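Local coordinates for putative lipoprotein (PDB 4Q1Z) that is of unknown function, a two-domain putative lipoprotein of a gut Bacteroides belonging to the DUF4876 family, at residues 77-82 against 360-365; 244-249 against 295-300; 285-290 against 299-304. One frame throughout, in Å; residues are numbered along the deposited sequence.

Contact 1: residues 77-82 against 360-365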
ATOM      1  N   GLU A  77       0.583 -13.457  -1.837  1.00 58.14           N
ATOM      2  CA  GLU A  77       1.542 -13.614  -0.767  1.00 57.93           C
ATOM      3  C   GLU A  77       0.824 -13.851   0.534  1.00 60.97           C
ATOM      4  O   GLU A  77      -0.213 -13.230   0.792  1.00 61.90           O
ATOM      5  CB  GLU A  77       2.447 -12.398  -0.678  1.00 59.16           C
ATOM      6  CG  GLU A  77       3.697 -12.636   0.145  1.00 71.67           C
ATOM      7  CD  GLU A  77       4.418 -11.390   0.614  1.00 81.86           C
ATOM      8  OE1 GLU A  77       4.503 -10.422  -0.176  1.00 77.04           O
ATOM      9  OE2 GLU A  77       4.893 -11.382   1.774  1.00 64.72           O
ATOM     10  N   TYR A  78       1.364 -14.780   1.341  1.00 55.08           N
ATOM     11  CA  TYR A  78       0.827 -15.154   2.635  1.00 53.93           C
ATOM     12  C   TYR A  78       1.898 -15.165   3.696  1.00 59.54           C
ATOM     13  O   TYR A  78       2.962 -15.741   3.489  1.00 61.90           O
ATOM     14  CB  TYR A  78       0.169 -16.561   2.600  1.00 54.76           C
ATOM     15  CG  TYR A  78      -0.922 -16.741   1.568  1.00 55.14           C
ATOM     16  CD1 TYR A  78      -0.612 -17.014   0.238  1.00 56.50           C
ATOM     17  CD2 TYR A  78      -2.265 -16.704   1.932  1.00 55.86           C
ATOM     18  CE1 TYR A  78      -1.611 -17.196  -0.714  1.00 55.86           C
ATOM     19  CE2 TYR A  78      -3.275 -16.900   0.991  1.00 56.69           C
ATOM     20  CZ  TYR A  78      -2.941 -17.139  -0.334  1.00 66.81           C
ATOM     21  OH  TYR A  78      -3.921 -17.310  -1.281  1.00 75.79           O
ATOM     22  N   TYR A  79       1.598 -14.594   4.859  1.00 55.31           N
ATOM     23  CA  TYR A  79       2.457 -14.706   6.021  1.00 55.20           C
ATOM     24  C   TYR A  79       1.941 -15.935   6.766  1.00 59.83           C
ATOM     25  O   TYR A  79       0.764 -15.997   7.159  1.00 58.16           O
ATOM     26  CB  TYR A  79       2.480 -13.424   6.876  1.00 55.81           C
ATOM     27  CG  TYR A  79       3.347 -13.578   8.108  1.00 58.13           C
ATOM     28  CD1 TYR A  79       4.711 -13.852   7.999  1.00 59.93           C
ATOM     29  CD2 TYR A  79       2.796 -13.512   9.382  1.00 59.50           C
ATOM     30  CE1 TYR A  79       5.504 -14.029   9.131  1.00 61.39           C
ATOM     31  CE2 TYR A  79       3.581 -13.687  10.520  1.00 61.26           C
ATOM     32  CZ  TYR A  79       4.928 -13.963  10.389  1.00 70.03           C
ATOM     33  OH  TYR A  79       5.675 -14.148  11.522  1.00 78.38           O
ATOM     34  N   ILE A  80       2.777 -16.974   6.840  1.00 57.44           N
ATOM     35  CA  ILE A  80       2.338 -18.235   7.438  1.00 56.22           C
ATOM     36  C   ILE A  80       2.980 -18.397   8.811  1.00 61.46           C
ATOM     37  O   ILE A  80       4.104 -17.950   9.030  1.00 62.36           O
ATOM     38  CB  ILE A  80       2.581 -19.423   6.458  1.00 58.83           C
ATOM     39  CG1 ILE A  80       4.089 -19.642   6.132  1.00 59.47           C
ATOM     40  CG2 ILE A  80       1.757 -19.206   5.168  1.00 56.68           C
ATOM     41  CD1 ILE A  80       4.428 -20.826   5.250  1.00 59.56           C
ATOM     42  N   ASN A  81       2.224 -18.954   9.762  1.00 58.84           N
ATOM     43  CA  ASN A  81       2.660 -19.108  11.148  1.00 59.19           C
ATOM     44  C   ASN A  81       2.025 -20.328  11.805  1.00 62.57           C
ATOM     45  O   ASN A  81       0.904 -20.698  11.482  1.00 62.24           O
ATOM     46  CB  ASN A  81       2.323 -17.836  11.963  1.00 60.95           C
ATOM     47  CG  ASN A  81       3.453 -17.336  12.834  1.00103.47           C
ATOM     48  OD1 ASN A  81       4.032 -18.076  13.645  1.00105.75           O
ATOM     49  ND2 ASN A  81       3.783 -16.055  12.709  1.00 97.42           N
ATOM     50  N   GLY A  82       2.741 -20.920  12.740  1.00 60.02           N
ATOM     51  CA  GLY A  82       2.280 -22.080  13.480  1.00 61.66           C
ATOM     52  C   GLY A  82       3.158 -22.368  14.670  1.00 68.99           C
ATOM     53  O   GLY A  82       4.265 -21.844  14.761  1.00 68.26           O
ATOM     54  N   ARG A 360       5.249  -9.697  11.813  1.00 60.96           N
ATOM     55  CA  ARG A 360       6.152 -10.397  10.897  1.00 60.75           C
ATOM     56  C   ARG A 360       7.442 -10.550  11.653  1.00 67.35           C
ATOM     57  O   ARG A 360       8.247  -9.630  11.665  1.00 67.76           O
ATOM     58  CB  ARG A 360       6.331  -9.621   9.575  1.00 58.68           C
ATOM     59  CG  ARG A 360       7.101 -10.398   8.510  1.00 65.15           C
ATOM     60  CD  ARG A 360       7.196  -9.686   7.169  1.00 64.35           C
ATOM     61  NE  ARG A 360       5.887  -9.366   6.585  1.00 63.25           N
ATOM     62  CZ  ARG A 360       5.222 -10.129   5.718  1.00 71.46           C
ATOM     63  NH1 ARG A 360       5.718 -11.296   5.328  1.00 58.44           N
ATOM     64  NH2 ARG A 360       4.051  -9.735   5.246  1.00 58.59           N
ATOM     65  N   GLU A 361       7.592 -11.683  12.354  1.00 66.33           N
ATOM     66  CA  GLU A 361       8.713 -12.018  13.252  1.00 68.01           C
ATOM     67  C   GLU A 361      10.096 -11.926  12.573  1.00 72.38           C
ATOM     68  O   GLU A 361      11.095 -11.651  13.254  1.00 73.39           O
ATOM     69  CB  GLU A 361       8.534 -13.427  13.873  1.00 70.08           C
ATOM     70  CG  GLU A 361       7.196 -13.667  14.567  1.00 82.62           C
ATOM     71  CD  GLU A 361       6.982 -13.091  15.959  1.00113.54           C
ATOM     72  OE1 GLU A 361       7.089 -11.854  16.131  1.00107.74           O
ATOM     73  OE2 GLU A 361       6.610 -13.876  16.863  1.00116.24           O
ATOM     74  N   GLU A 362      10.147 -12.151  11.247  1.00 65.96           N
ATOM     75  CA  GLU A 362      11.381 -12.126  10.475  1.00 65.33           C
ATOM     76  C   GLU A 362      11.997 -10.729  10.472  1.00 69.95           C
ATOM     77  O   GLU A 362      13.225 -10.587  10.456  1.00 70.58           O
ATOM     78  CB  GLU A 362      11.097 -12.585   9.040  1.00 65.57           C
ATOM     79  CG  GLU A 362      11.076 -14.100   8.848  1.00 72.52           C
ATOM     80  CD  GLU A 362       9.935 -14.916   9.438  1.00 85.51           C
ATOM     81  OE1 GLU A 362       8.812 -14.379   9.587  1.00 78.04           O
ATOM     82  OE2 GLU A 362      10.169 -16.112   9.730  1.00 82.66           O
ATOM     83  N   THR A 363      11.132  -9.698  10.519  1.00 65.36           N
ATOM     84  CA  THR A 363      11.520  -8.284  10.475  1.00 63.84           C
ATOM     85  C   THR A 363      11.038  -7.482  11.696  1.00 66.60           C
ATOM     86  O   THR A 363      11.450  -6.334  11.860  1.00 66.61           O
ATOM     87  CB  THR A 363      10.973  -7.662   9.192  1.00 61.98           C
ATOM     88  OG1 THR A 363       9.565  -7.925   9.109  1.00 62.70           O
ATOM     89  CG2 THR A 363      11.696  -8.178   7.945  1.00 53.46           C
ATOM     90  N   GLY A 364      10.197  -8.092  12.534  1.00 62.23           N
ATOM     91  CA  GLY A 364       9.610  -7.454  13.707  1.00 62.64           C
ATOM     92  C   GLY A 364       8.774  -6.246  13.328  1.00 65.95           C
ATOM     93  O   GLY A 364       8.914  -5.176  13.933  1.00 65.97           O
ATOM     94  N   THR A 365       7.930  -6.407  12.275  1.00 60.88           N
ATOM     95  CA  THR A 365       7.120  -5.325  11.699  1.00 58.59           C
ATOM     96  C   THR A 365       5.626  -5.656  11.597  1.00 62.23           C
ATOM     97  O   THR A 365       5.210  -6.817  11.572  1.00 62.57           O
ATOM     98  CB  THR A 365       7.655  -4.935  10.310  1.00 56.39           C
ATOM     99  OG1 THR A 365       7.718  -6.102   9.484  1.00 51.46           O
ATOM    100  CG2 THR A 365       9.031  -4.257  10.374  1.00 53.56           C
TER

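Contact 2: residues 244-249 against 295-300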
ATOM      1  N   PHE A 244       0.874  11.884 -17.270  1.00 43.85           N
ATOM      2  CA  PHE A 244      -0.279  12.176 -18.101  1.00 43.16           C
ATOM      3  C   PHE A 244      -1.262  13.097 -17.437  1.00 46.61           C
ATOM      4  O   PHE A 244      -1.569  12.946 -16.266  1.00 46.29           O
ATOM      5  CB  PHE A 244      -1.005  10.846 -18.452  1.00 45.02           C
ATOM      6  CG  PHE A 244      -2.351  10.949 -19.155  1.00 46.32           C
ATOM      7  CD1 PHE A 244      -3.511  11.250 -18.441  1.00 47.85           C
ATOM      8  CD2 PHE A 244      -2.470  10.660 -20.510  1.00 47.35           C
ATOM      9  CE1 PHE A 244      -4.745  11.326 -19.090  1.00 48.33           C
ATOM     10  CE2 PHE A 244      -3.715  10.683 -21.141  1.00 48.79           C
ATOM     11  CZ  PHE A 244      -4.833  11.046 -20.439  1.00 46.45           C
ATOM     12  N   TYR A 245      -1.801  14.017 -18.229  1.00 44.63           N
ATOM     13  CA  TYR A 245      -2.864  14.949 -17.879  1.00 44.51           C
ATOM     14  C   TYR A 245      -3.460  15.404 -19.168  1.00 48.85           C
ATOM     15  O   TYR A 245      -2.721  15.834 -20.046  1.00 49.00           O
ATOM     16  CB  TYR A 245      -2.401  16.124 -17.001  1.00 45.94           C
ATOM     17  CG  TYR A 245      -3.548  16.986 -16.523  1.00 48.03           C
ATOM     18  CD1 TYR A 245      -4.525  16.473 -15.671  1.00 48.40           C
ATOM     19  CD2 TYR A 245      -3.674  18.313 -16.941  1.00 50.51           C
ATOM     20  CE1 TYR A 245      -5.601  17.255 -15.244  1.00 46.70           C
ATOM     21  CE2 TYR A 245      -4.752  19.104 -16.522  1.00 51.93           C
ATOM     22  CZ  TYR A 245      -5.704  18.572 -15.658  1.00 59.01           C
ATOM     23  OH  TYR A 245      -6.760  19.339 -15.206  1.00 61.60           O
ATOM     24  N   GLN A 246      -4.774  15.175 -19.322  1.00 45.13           N
ATOM     25  CA  GLN A 246      -5.619  15.544 -20.453  1.00 46.64           C
ATOM     26  C   GLN A 246      -5.008  15.173 -21.838  1.00 54.58           C
ATOM     27  O   GLN A 246      -4.991  15.986 -22.773  1.00 57.35           O
ATOM     28  CB  GLN A 246      -5.986  17.039 -20.361  1.00 47.65           C
ATOM     29  CG  GLN A 246      -6.959  17.275 -19.212  1.00 60.73           C
ATOM     30  CD  GLN A 246      -7.406  18.696 -19.032  1.00 71.00           C
ATOM     31  OE1 GLN A 246      -6.915  19.631 -19.676  1.00 61.08           O
ATOM     32  NE2 GLN A 246      -8.386  18.872 -18.154  1.00 59.69           N
ATOM     33  N   GLY A 247      -4.550  13.933 -21.948  1.00 50.05           N
ATOM     34  CA  GLY A 247      -3.953  13.382 -23.164  1.00 50.74           C
ATOM     35  C   GLY A 247      -2.500  13.739 -23.422  1.00 55.66           C
ATOM     36  O   GLY A 247      -1.933  13.287 -24.414  1.00 56.38           O
ATOM     37  N   LYS A 248      -1.886  14.554 -22.552  1.00 52.63           N
ATOM     38  CA  LYS A 248      -0.522  15.053 -22.741  1.00 53.11           C
ATOM     39  C   LYS A 248       0.440  14.632 -21.618  1.00 55.98           C
ATOM     40  O   LYS A 248       0.009  14.296 -20.517  1.00 54.28           O
ATOM     41  CB  LYS A 248      -0.559  16.592 -22.846  1.00 56.20           C
ATOM     42  CG  LYS A 248      -1.058  17.119 -24.188  1.00 68.30           C
ATOM     43  CD  LYS A 248      -1.163  18.634 -24.142  1.00 89.42           C
ATOM     44  CE  LYS A 248      -0.934  19.305 -25.479  1.00110.25           C
ATOM     45  NZ  LYS A 248      -0.795  20.783 -25.342  1.00118.36           N
ATOM     46  N   ALA A 249       1.751  14.667 -21.925  1.00 53.18           N
ATOM     47  CA  ALA A 249       2.863  14.364 -21.016  1.00 52.40           C
ATOM     48  C   ALA A 249       3.200  15.562 -20.108  1.00 55.63           C
ATOM     49  O   ALA A 249       3.701  15.377 -19.002  1.00 54.68           O
ATOM     50  CB  ALA A 249       4.086  13.973 -21.822  1.00 53.75           C
ATOM     51  N   SER A 295     -16.749  16.740 -25.600  1.00 66.82           N
ATOM     52  CA  SER A 295     -15.562  16.730 -24.738  1.00 64.07           C
ATOM     53  C   SER A 295     -14.241  16.563 -25.467  1.00 65.07           C
ATOM     54  O   SER A 295     -14.162  15.869 -26.479  1.00 65.15           O
ATOM     55  CB  SER A 295     -15.661  15.637 -23.685  1.00 65.96           C
ATOM     56  OG  SER A 295     -14.663  15.816 -22.693  1.00 69.57           O
ATOM     57  N   ASN A 296     -13.197  17.181 -24.895  1.00 59.76           N
ATOM     58  CA  ASN A 296     -11.803  17.127 -25.339  1.00 59.16           C
ATOM     59  C   ASN A 296     -10.891  16.745 -24.140  1.00 59.29           C
ATOM     60  O   ASN A 296      -9.656  16.824 -24.220  1.00 60.02           O
ATOM     61  CB  ASN A 296     -11.395  18.459 -25.983  1.00 61.86           C
ATOM     62  CG  ASN A 296     -12.006  18.674 -27.354  1.00 93.76           C
ATOM     63  OD1 ASN A 296     -11.682  17.971 -28.327  1.00 95.08           O
ATOM     64  ND2 ASN A 296     -12.920  19.639 -27.462  1.00 82.50           N
ATOM     65  N   VAL A 297     -11.520  16.290 -23.043  1.00 51.00           N
ATOM     66  CA  VAL A 297     -10.829  15.874 -21.832  1.00 48.78           C
ATOM     67  C   VAL A 297     -10.635  14.351 -21.934  1.00 50.97           C
ATOM     68  O   VAL A 297     -11.590  13.585 -22.057  1.00 49.23           O
ATOM     69  CB  VAL A 297     -11.547  16.354 -20.538  1.00 51.37           C
ATOM     70  CG1 VAL A 297     -10.767  15.952 -19.302  1.00 49.31           C
ATOM     71  CG2 VAL A 297     -11.736  17.877 -20.559  1.00 51.46           C
ATOM     72  N   TYR A 298      -9.356  13.964 -21.975  1.00 47.50           N
ATOM     73  CA  TYR A 298      -8.817  12.634 -22.146  1.00 46.21           C
ATOM     74  C   TYR A 298      -8.358  12.084 -20.827  1.00 51.52           C
ATOM     75  O   TYR A 298      -7.786  12.812 -19.996  1.00 50.69           O
ATOM     76  CB  TYR A 298      -7.662  12.637 -23.167  1.00 46.87           C
ATOM     77  CG  TYR A 298      -8.151  12.659 -24.598  1.00 48.88           C
ATOM     78  CD1 TYR A 298      -8.474  11.479 -25.264  1.00 50.97           C
ATOM     79  CD2 TYR A 298      -8.343  13.862 -25.274  1.00 50.43           C
ATOM     80  CE1 TYR A 298      -8.971  11.492 -26.564  1.00 52.40           C
ATOM     81  CE2 TYR A 298      -8.841  13.890 -26.576  1.00 52.52           C
ATOM     82  CZ  TYR A 298      -9.153  12.701 -27.221  1.00 62.31           C
ATOM     83  OH  TYR A 298      -9.649  12.717 -28.515  1.00 63.63           O
ATOM     84  N   TYR A 299      -8.652  10.782 -20.628  1.00 47.62           N
ATOM     85  CA  TYR A 299      -8.325  10.032 -19.423  1.00 45.28           C
ATOM     86  C   TYR A 299      -7.440   8.878 -19.777  1.00 49.02           C
ATOM     87  O   TYR A 299      -7.471   8.406 -20.919  1.00 50.72           O
ATOM     88  CB  TYR A 299      -9.613   9.587 -18.726  1.00 45.29           C
ATOM     89  CG  TYR A 299     -10.450  10.783 -18.310  1.00 45.40           C
ATOM     90  CD1 TYR A 299      -9.972  11.704 -17.374  1.00 45.66           C
ATOM     91  CD2 TYR A 299     -11.667  11.055 -18.928  1.00 45.82           C
ATOM     92  CE1 TYR A 299     -10.705  12.832 -17.034  1.00 42.62           C
ATOM     93  CE2 TYR A 299     -12.423  12.167 -18.568  1.00 45.96           C
ATOM     94  CZ  TYR A 299     -11.943  13.041 -17.608  1.00 49.51           C
ATOM     95  OH  TYR A 299     -12.678  14.126 -17.226  1.00 53.12           O
ATOM     96  N   ALA A 300      -6.564   8.490 -18.854  1.00 45.12           N
ATOM     97  CA  ALA A 300      -5.620   7.394 -19.142  1.00 45.08           C
ATOM     98  C   ALA A 300      -6.232   6.090 -18.763  1.00 48.03           C
ATOM     99  O   ALA A 300      -6.819   5.976 -17.689  1.00 46.35           O
ATOM    100  CB  ALA A 300      -4.311   7.600 -18.391  1.00 45.34           C
TER
HETATM  101  O   HOH W   1      -6.956  14.111 -17.681  1.00 44.51           O

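Contact 3: residues 285-290 against 299-304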
HETATM    1  N   MSE A 285      -4.846   3.639 -25.273  1.00 46.74           N
HETATM    2  CA  MSE A 285      -4.664   3.809 -23.826  1.00 42.51           C
HETATM    3  C   MSE A 285      -5.255   5.131 -23.305  1.00 48.79           C
HETATM    4  O   MSE A 285      -5.064   5.471 -22.132  1.00 49.07           O
HETATM    5  CB  MSE A 285      -3.185   3.686 -23.428  1.00 42.72           C
HETATM    6  CG  MSE A 285      -2.720   2.225 -23.228  1.00 47.91           C
HETATM    7 SE   MSE A 285      -4.019   0.958 -22.402  0.75 50.19          SE
HETATM    8  CE  MSE A 285      -4.193  -0.166 -23.819  1.00 47.84           C
ATOM      9  N   LYS A 286      -5.984   5.864 -24.152  1.00 46.10           N
ATOM     10  CA  LYS A 286      -6.602   7.100 -23.691  1.00 45.80           C
ATOM     11  C   LYS A 286      -7.986   7.282 -24.308  1.00 52.74           C
ATOM     12  O   LYS A 286      -8.217   6.828 -25.429  1.00 55.00           O
ATOM     13  CB  LYS A 286      -5.717   8.321 -23.932  1.00 47.05           C
ATOM     14  CG  LYS A 286      -5.346   8.579 -25.389  1.00 51.31           C
ATOM     15  CD  LYS A 286      -5.016  10.014 -25.529  1.00 48.47           C
ATOM     16  CE  LYS A 286      -3.837  10.232 -26.387  1.00 49.04           C
ATOM     17  NZ  LYS A 286      -3.523  11.686 -26.447  1.00 61.76           N
ATOM     18  N   THR A 287      -8.911   7.921 -23.562  1.00 48.94           N
ATOM     19  CA  THR A 287     -10.281   8.149 -24.035  1.00 49.51           C
ATOM     20  C   THR A 287     -10.959   9.370 -23.378  1.00 53.31           C
ATOM     21  O   THR A 287     -10.620   9.793 -22.258  1.00 52.09           O
ATOM     22  CB  THR A 287     -11.149   6.878 -23.779  1.00 59.38           C
ATOM     23  OG1 THR A 287     -12.475   7.094 -24.273  1.00 59.64           O
ATOM     24  CG2 THR A 287     -11.214   6.469 -22.290  1.00 57.15           C
ATOM     25  N   THR A 288     -11.969   9.888 -24.066  1.00 50.34           N
ATOM     26  CA  THR A 288     -12.831  10.921 -23.510  1.00 50.07           C
ATOM     27  C   THR A 288     -14.019  10.174 -22.831  1.00 55.35           C
ATOM     28  O   THR A 288     -14.164   8.946 -22.963  1.00 54.26           O
ATOM     29  CB  THR A 288     -13.280  11.945 -24.599  1.00 53.02           C
ATOM     30  OG1 THR A 288     -14.073  11.301 -25.586  1.00 57.82           O
ATOM     31  CG2 THR A 288     -12.127  12.629 -25.294  1.00 47.22           C
ATOM     32  N   ASP A 289     -14.853  10.917 -22.094  1.00 52.46           N
ATOM     33  CA  ASP A 289     -16.096  10.406 -21.533  1.00 51.73           C
ATOM     34  C   ASP A 289     -17.053  10.447 -22.705  1.00 56.52           C
ATOM     35  O   ASP A 289     -17.288  11.531 -23.260  1.00 57.65           O
ATOM     36  CB  ASP A 289     -16.546  11.279 -20.351  1.00 52.83           C
ATOM     37  CG  ASP A 289     -17.853  10.873 -19.702  1.00 58.71           C
ATOM     38  OD1 ASP A 289     -18.602  10.072 -20.313  1.00 59.91           O
ATOM     39  OD2 ASP A 289     -18.124  11.349 -18.588  1.00 59.35           O
ATOM     40  N   LEU A 290     -17.524   9.278 -23.163  1.00 51.01           N
ATOM     41  CA  LEU A 290     -18.355   9.220 -24.363  1.00 50.46           C
ATOM     42  C   LEU A 290     -19.743   9.779 -24.138  1.00 55.95           C
ATOM     43  O   LEU A 290     -20.430  10.047 -25.122  1.00 57.95           O
ATOM     44  CB  LEU A 290     -18.417   7.805 -24.935  1.00 50.47           C
ATOM     45  CG  LEU A 290     -17.059   7.208 -25.368  1.00 53.06           C
ATOM     46  CD1 LEU A 290     -17.216   5.807 -25.853  1.00 53.19           C
ATOM     47  CD2 LEU A 290     -16.375   8.046 -26.430  1.00 51.24           C
ATOM     48  N   TYR A 299      -8.652  10.782 -20.628  1.00 47.62           N
ATOM     49  CA  TYR A 299      -8.325  10.032 -19.423  1.00 45.28           C
ATOM     50  C   TYR A 299      -7.440   8.878 -19.777  1.00 49.02           C
ATOM     51  O   TYR A 299      -7.471   8.406 -20.919  1.00 50.72           O
ATOM     52  CB  TYR A 299      -9.613   9.587 -18.726  1.00 45.29           C
ATOM     53  CG  TYR A 299     -10.450  10.783 -18.310  1.00 45.40           C
ATOM     54  CD1 TYR A 299      -9.972  11.704 -17.374  1.00 45.66           C
ATOM     55  CD2 TYR A 299     -11.667  11.055 -18.928  1.00 45.82           C
ATOM     56  CE1 TYR A 299     -10.705  12.832 -17.034  1.00 42.62           C
ATOM     57  CE2 TYR A 299     -12.423  12.167 -18.568  1.00 45.96           C
ATOM     58  CZ  TYR A 299     -11.943  13.041 -17.608  1.00 49.51           C
ATOM     59  OH  TYR A 299     -12.678  14.126 -17.226  1.00 53.12           O
ATOM     60  N   ALA A 300      -6.564   8.490 -18.854  1.00 45.12           N
ATOM     61  CA  ALA A 300      -5.620   7.394 -19.142  1.00 45.08           C
ATOM     62  C   ALA A 300      -6.232   6.090 -18.763  1.00 48.03           C
ATOM     63  O   ALA A 300      -6.819   5.976 -17.689  1.00 46.35           O
ATOM     64  CB  ALA A 300      -4.311   7.600 -18.391  1.00 45.34           C
ATOM     65  N   LYS A 301      -6.132   5.107 -19.659  1.00 47.27           N
ATOM     66  CA  LYS A 301      -6.664   3.762 -19.435  1.00 46.44           C
ATOM     67  C   LYS A 301      -5.666   2.992 -18.610  1.00 48.39           C
ATOM     68  O   LYS A 301      -4.604   2.624 -19.101  1.00 48.36           O
ATOM     69  CB  LYS A 301      -7.002   3.048 -20.756  1.00 48.00           C
ATOM     70  CG  LYS A 301      -8.255   3.590 -21.420  1.00 39.01           C
ATOM     71  CD  LYS A 301      -8.538   2.785 -22.668  1.00 46.97           C
ATOM     72  CE  LYS A 301      -9.270   3.607 -23.710  1.00 52.34           C
ATOM     73  NZ  LYS A 301      -9.527   2.844 -24.957  1.00 48.12           N
ATOM     74  N   ILE A 302      -5.985   2.817 -17.326  1.00 44.31           N
ATOM     75  CA  ILE A 302      -5.127   2.104 -16.384  1.00 43.48           C
ATOM     76  C   ILE A 302      -5.581   0.637 -16.310  1.00 50.10           C
ATOM     77  O   ILE A 302      -6.667   0.379 -15.785  1.00 49.54           O
ATOM     78  CB  ILE A 302      -5.132   2.805 -14.998  1.00 44.47           C
ATOM     79  CG1 ILE A 302      -4.531   4.244 -15.102  1.00 43.73           C
ATOM     80  CG2 ILE A 302      -4.427   1.953 -13.913  1.00 42.38           C
ATOM     81  CD1 ILE A 302      -4.983   5.179 -14.035  1.00 43.11           C
ATOM     82  N   PRO A 303      -4.779  -0.342 -16.810  1.00 47.40           N
ATOM     83  CA  PRO A 303      -5.180  -1.752 -16.685  1.00 47.49           C
ATOM     84  C   PRO A 303      -5.320  -2.168 -15.220  1.00 52.01           C
ATOM     85  O   PRO A 303      -4.383  -2.033 -14.413  1.00 51.16           O
ATOM     86  CB  PRO A 303      -4.038  -2.500 -17.397  1.00 49.38           C
ATOM     87  CG  PRO A 303      -3.488  -1.478 -18.362  1.00 53.64           C
ATOM     88  CD  PRO A 303      -3.486  -0.241 -17.507  1.00 48.87           C
ATOM     89  N   ILE A 304      -6.519  -2.645 -14.876  1.00 49.25           N
ATOM     90  CA  ILE A 304      -6.894  -3.153 -13.550  1.00 49.28           C
ATOM     91  C   ILE A 304      -5.876  -4.242 -13.072  1.00 54.80           C
ATOM     92  O   ILE A 304      -5.550  -4.307 -11.887  1.00 54.86           O
ATOM     93  CB  ILE A 304      -8.361  -3.684 -13.628  1.00 52.16           C
ATOM     94  CG1 ILE A 304      -9.365  -2.525 -13.447  1.00 52.08           C
ATOM     95  CG2 ILE A 304      -8.644  -4.834 -12.667  1.00 50.91           C
ATOM     96  CD1 ILE A 304     -10.803  -2.835 -13.984  1.00 60.51           C
TER

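Contact 1: residues 77-82 against 360-365
Y79 and R360 both carry CG anti to the backbone N (chi1 178° and -172°), which sends the tyrosine ring out from strand 77-89 and lays the arginine chain back along it, the two running past each other in opposite directions. The ring then lies beside the arginine from its CA to its guanidinium: R360 CA makes an off-centre CH-pi contact, 4.3 Å from the Y79 ring centroid, and R360 CG is 4.0 Å from Y79 CE1. A bend at chi3 carries the guanidinium to the near end of the ring, where R360 NH1 is 3.8 Å from Y79 CD1 with the two planes steeply inclined. Beyond the ring, R360 NH1 faces E77 OE2 across a long salt bridge of 3.6 Å. A139 N also bonds weakly to E77 OE2, and R360 NH2 weakly to N137 O.

At the far end of the ring, the E361 backbone N donates to Y79 OH at 3.2 Å, nearly straight at 162°. The same hydroxyl is hydrogen-bonded to S67 OG on strand 60-72, which also pairs with E362 OE1. E362 OE1 meets the ring at its edge, 3.4 Å from Y79 CE1 and in the ring plane. Bonds to S67 and E361 N thus fix the hydroxyl end of a buried ring.

Residues 360-365 themselves form a tight turn between strands 359-360 and 365-366, with G364 and T365 both opposite R360 in a G1 beta bulge, and the contact sets this bulged hairpin against the seven-stranded sheet that contains strand 77-89.

Contact 2: residues 244-249 against 295-300
The F244 ring lies against the backbone and methyl group of A300, and this is the tightly packed part of the contact. A chi1 of 172° swings the ring away from its own backbone N and toward the start of strand 299-303, where it takes A300 CB over the centre of one face, a CH-pi contact of 3.7 Å to the F244 ring centroid, 10° off its normal. The far rim of the ring meets main chain: F244 CE1 is 3.4 Å from A300 N, and Y298 O sits at the ring edge, 3.5 Å from F244 CZ. V178 of strand 177-180 and P279 also touch both F244 and A300, completing a buried apolar cluster. Past F244 the chain reverses through a type I' turn from Y245 to K248, and here too one approach is close: the backbone of G247 lies against Y298, G247 N 3.6 Å from Y298 CB. The Y298 ring then leads away from the turn, to a cation-pi contact with K286.

The packing becomes more open toward solvent, where Q246 lays its extended side chain across V297, with Q246 NE2 3.9 Å from V297 CG1, a loose touch at the exposed rim.

The main-chain polar groups at this margin meet through water. One molecule accepts from Q246 N at 2.9 Å and donates to Y298 O at 2.8 Å, while Q246 CA approaches the same carbonyl oxygen in a CA-H...O contact. The chemistry therefore implies two kinds of attachment: apolar burial of F244 on A300 joins the large sheet to the small one, while the solvent side, at Q246, relies on a shared water and light van der Waals contact rather than direct strand pairing.

Contact 3: residues 285-290 against 299-304
M285 and K301 open a short antiparallel beta hairpin, edge strand 286-287 against the central strand 299-303 of a three-stranded sheet. K301 N donates to M285 O at 2.7 Å, nearly straight but 40° above the carbonyl plane. Next come K286 and A300, a non-hydrogen-bonded pair, and then T287 and Y299, a hydrogen-bonded pair joined by both of its main-chain bonds.

The K301 side chain crosses the neighbouring strand. K301 CB sits 3.4 Å from M285 O and 4.0 Å from the SE of M285, a selenomethionine whose chain runs at about a right angle to it; CG stays close to the same carbonyl, and CD passes M285 CA and C. The extended chain then brings K301 CE to 3.7 Å from T287 CG2. At the tip, NZ ends in a salt bridge with D168 and a hydrogen bond to N284 O. Y172 and Y174 of strand 172-175 also touch this chain. Cutting the chain back to an alanine here is likely to leave the D168 carboxylate without this lysine's charge and T287 CG2 without its apolar neighbour.

K286 points to the other face of the sheet, where its NZ bonds to G247 O. The T287 hydroxyl bonds onward to the next residue: with OG1 opposite the backbone N (chi1 -179°), T287 OG1 donates to T288 O at 2.8 Å, in the carbonyl plane and on a lone pair.

Contacts 2 and 3 are neighbours, their centres 9 Å apart, and share Y299 and A300 on strand 299-303; the turn of contact 2 and the hairpin of contact 3 touch directly. Strand 299-303 thus pairs with 286-287 within the three-stranded sheet while meeting the end of strand 238-245 from the eleven-stranded sheet. Contact 1 lies on the opposite side of the chain's centre, about 42 Å from contact 2 and 38 Å from contact 3 between centres. Its segments, 77-82 and 360-365, enclose both others along the chain. It brings a late hairpin back to the N-terminal seven-stranded sheet, joining the protein's two parts, whereas the other two contacts organise the far end.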